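Local structure of agglutinin (Rhizoctonia solani, 4G9M) at residues T32-Y37 against Q45-K50. The protein is a fungal lectin that probably binds carbohydrate through a ricin-type beta-trefoil fold and assembles as a domain-swapped dimer. Numbering follows the deposited sequence.
Sequences TAIQGY and QKWRLK
Ile-34 and Trp-47 reach for each other from opposite directions, and the isoleucine's CD1 methyl meets the six-membered ring of the indole at CH2, 3.6 Å away, with CZ3 next nearest. A chi2 of 178° extends the CG1-CD1 arm of Ile-34, which suits it to bridging two strands that do not pair directly. At the other end of the contact, Gln-45 stretches its extended chain to Tyr-37; the two side chains cross at about a right angle, the amide and ring planes 56° apart. Its NE2 sits 3.8 Å from Tyr-37 CD1, obliquely to the ring, in van der Waals contact, since the amide's hydrogen bonds go elsewhere.

The polar ends are fixed by a second shell. Gln-45 NE2 donates to Asp-22 OD2 and to the carbonyl of Lys-38, while OE1 accepts from His-40 N; a glutamine amide suits this buried spot because it can donate and accept at once. Trp-47 NE1 is bonded to Leu-21 O, fixing the indole's rotation. Gln-45 and Trp-47 form a QxW pair, characteristic of ricin-type beta-trefoils, which ties this segment to the loop at Lys-38 and His-40 and to strand 20-23, which pairs with strand 32-37, while strand 47-51 runs between strands 8-14 and 58-62.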
loop_
_atom_site.group_PDB
_atom_site.type_symbol
_atom_site.label_atom_id
_atom_site.label_comp_id
_atom_site.label_asym_id
_atom_site.label_seq_id
_atom_site.Cartn_x
_atom_site.Cartn_y
_atom_site.Cartn_z
ATOM N N THR B 32 -16.811 0.168 -20.701
ATOM C CA THR B 32 -16.684 -1.287 -20.858
ATOM C C THR B 32 -16.493 -1.980 -19.502
ATOM O O THR B 32 -15.617 -1.608 -18.736
ATOM C CB THR B 32 -15.526 -1.637 -21.814
ATOM O OG1 THR B 32 -15.784 -1.053 -23.099
ATOM C CG2 THR B 32 -15.377 -3.155 -21.973
ATOM N N ALA B 33 -17.340 -2.968 -19.207
ATOM C CA ALA B 33 -17.316 -3.667 -17.926
ATOM C C ALA B 33 -15.954 -4.248 -17.579
ATOM O O ALA B 33 -15.325 -4.887 -18.411
ATOM C CB ALA B 33 -18.343 -4.789 -17.938
ATOM N N ILE B 34 -15.517 -4.027 -16.344
ATOM C CA ILE B 34 -14.393 -4.768 -15.781
ATOM C C ILE B 34 -14.982 -5.803 -14.804
ATOM O O ILE B 34 -15.956 -5.528 -14.109
ATOM C CB ILE B 34 -13.372 -3.812 -15.114
ATOM C CG1 ILE B 34 -12.731 -2.927 -16.189
ATOM C CG2 ILE B 34 -12.297 -4.593 -14.387
ATOM C CD1 ILE B 34 -11.730 -1.908 -15.661
ATOM N N GLN B 35 -14.408 -7.003 -14.783
ATOM C CA GLN B 35 -15.088 -8.144 -14.174
ATOM C C GLN B 35 -14.071 -9.178 -13.727
ATOM O O GLN B 35 -12.877 -9.049 -14.006
ATOM C CB GLN B 35 -16.032 -8.778 -15.209
ATOM C CG GLN B 35 -15.291 -9.486 -16.333
ATOM C CD GLN B 35 -16.155 -9.732 -17.545
ATOM O OE1 GLN B 35 -17.385 -9.617 -17.483
ATOM N NE2 GLN B 35 -15.519 -10.070 -18.661
ATOM N N GLY B 36 -14.538 -10.217 -13.037
ATOM C CA GLY B 36 -13.670 -11.335 -12.709
ATOM C C GLY B 36 -13.783 -12.408 -13.774
ATOM O O GLY B 36 -14.869 -12.633 -14.308
ATOM N N TYR B 37 -12.669 -13.054 -14.112
ATOM C CA TYR B 37 -12.691 -14.091 -15.141
ATOM C C TYR B 37 -11.532 -15.077 -14.929
ATOM O O TYR B 37 -10.488 -14.706 -14.395
ATOM C CB TYR B 37 -12.602 -13.438 -16.528
ATOM C CG TYR B 37 -13.188 -14.251 -17.683
ATOM C CD1 TYR B 37 -12.493 -15.315 -18.233
ATOM C CD2 TYR B 37 -14.431 -13.935 -18.221
ATOM C CE1 TYR B 37 -13.011 -16.051 -19.286
ATOM C CE2 TYR B 37 -14.966 -14.672 -19.277
ATOM C CZ TYR B 37 -14.247 -15.728 -19.802
ATOM O OH TYR B 37 -14.744 -16.474 -20.856
ATOM N N GLN B 45 -6.428 -9.138 -19.781
ATOM C CA GLN B 45 -6.291 -9.503 -18.381
ATOM C C GLN B 45 -4.948 -9.032 -17.827
ATOM O O GLN B 45 -4.535 -9.455 -16.749
ATOM C CB GLN B 45 -6.434 -11.011 -18.201
ATOM C CG GLN B 45 -7.858 -11.524 -18.403
ATOM C CD GLN B 45 -7.963 -13.026 -18.197
ATOM O OE1 GLN B 45 -6.950 -13.729 -18.123
ATOM N NE2 GLN B 45 -9.191 -13.528 -18.115
ATOM N N LYS B 46 -4.293 -8.133 -18.558
ATOM C CA LYS B 46 -3.022 -7.564 -18.119
ATOM C C LYS B 46 -3.188 -6.076 -17.895
ATOM O O LYS B 46 -3.842 -5.398 -18.692
ATOM C CB LYS B 46 -1.945 -7.759 -19.179
ATOM C CG LYS B 46 -1.158 -9.037 -19.062
ATOM C CD LYS B 46 -1.930 -10.218 -19.546
ATOM C CE LYS B 46 -1.011 -11.141 -20.333
ATOM N NZ LYS B 46 -1.216 -12.568 -19.970
ATOM N N TRP B 47 -2.545 -5.563 -16.845
ATOM C CA TRP B 47 -2.751 -4.182 -16.419
ATOM C C TRP B 47 -1.439 -3.461 -16.106
ATOM O O TRP B 47 -0.583 -3.981 -15.371
ATOM C CB TRP B 47 -3.647 -4.152 -15.181
ATOM C CG TRP B 47 -4.947 -4.846 -15.390
ATOM C CD1 TRP B 47 -5.216 -6.174 -15.191
ATOM C CD2 TRP B 47 -6.153 -4.254 -15.855
ATOM N NE1 TRP B 47 -6.526 -6.440 -15.498
ATOM C CE2 TRP B 47 -7.126 -5.276 -15.906
ATOM C CE3 TRP B 47 -6.514 -2.953 -16.229
ATOM C CZ2 TRP B 47 -8.429 -5.036 -16.316
ATOM C CZ3 TRP B 47 -7.814 -2.722 -16.639
ATOM C CH2 TRP B 47 -8.756 -3.756 -16.668
ATOM N N ARG B 48 -1.283 -2.264 -16.661
ATOM C CA ARG B 48 -0.079 -1.479 -16.424
ATOM C C ARG B 48 -0.224 -0.600 -15.188
ATOM O O ARG B 48 -1.131 0.232 -15.096
ATOM C CB ARG B 48 0.262 -0.628 -17.646
ATOM C CG ARG B 48 0.406 -1.433 -18.924
ATOM C CD ARG B 48 1.304 -0.726 -19.904
ATOM N NE ARG B 48 1.615 -1.595 -21.034
ATOM C CZ ARG B 48 0.897 -1.623 -22.144
ATOM N NH1 ARG B 48 -0.162 -0.830 -22.257
ATOM N NH2 ARG B 48 1.233 -2.433 -23.133
ATOM N N LEU B 49 0.676 -0.800 -14.232
ATOM C CA LEU B 49 0.702 -0.022 -13.005
ATOM C C LEU B 49 1.709 1.110 -13.193
ATOM O O LEU B 49 2.863 0.861 -13.507
ATOM C CB LEU B 49 1.115 -0.914 -11.822
ATOM C CG LEU B 49 1.326 -0.228 -10.474
ATOM C CD1 LEU B 49 -0.021 0.227 -9.912
ATOM C CD2 LEU B 49 2.023 -1.160 -9.490
ATOM N N LYS B 50 1.265 2.348 -13.005
ATOM C CA LYS B 50 2.132 3.503 -13.200
ATOM C C LYS B 50 1.796 4.590 -12.189
ATOM O O LYS B 50 0.620 4.907 -11.989
ATOM C CB LYS B 50 1.966 4.051 -14.615
ATOM C CG LYS B 50 3.026 5.057 -15.022
ATOM C CD LYS B 50 2.774 5.587 -16.411
ATOM C CE LYS B 50 3.823 6.633 -16.772
ATOM N NZ LYS B 50 3.504 7.305 -18.058
#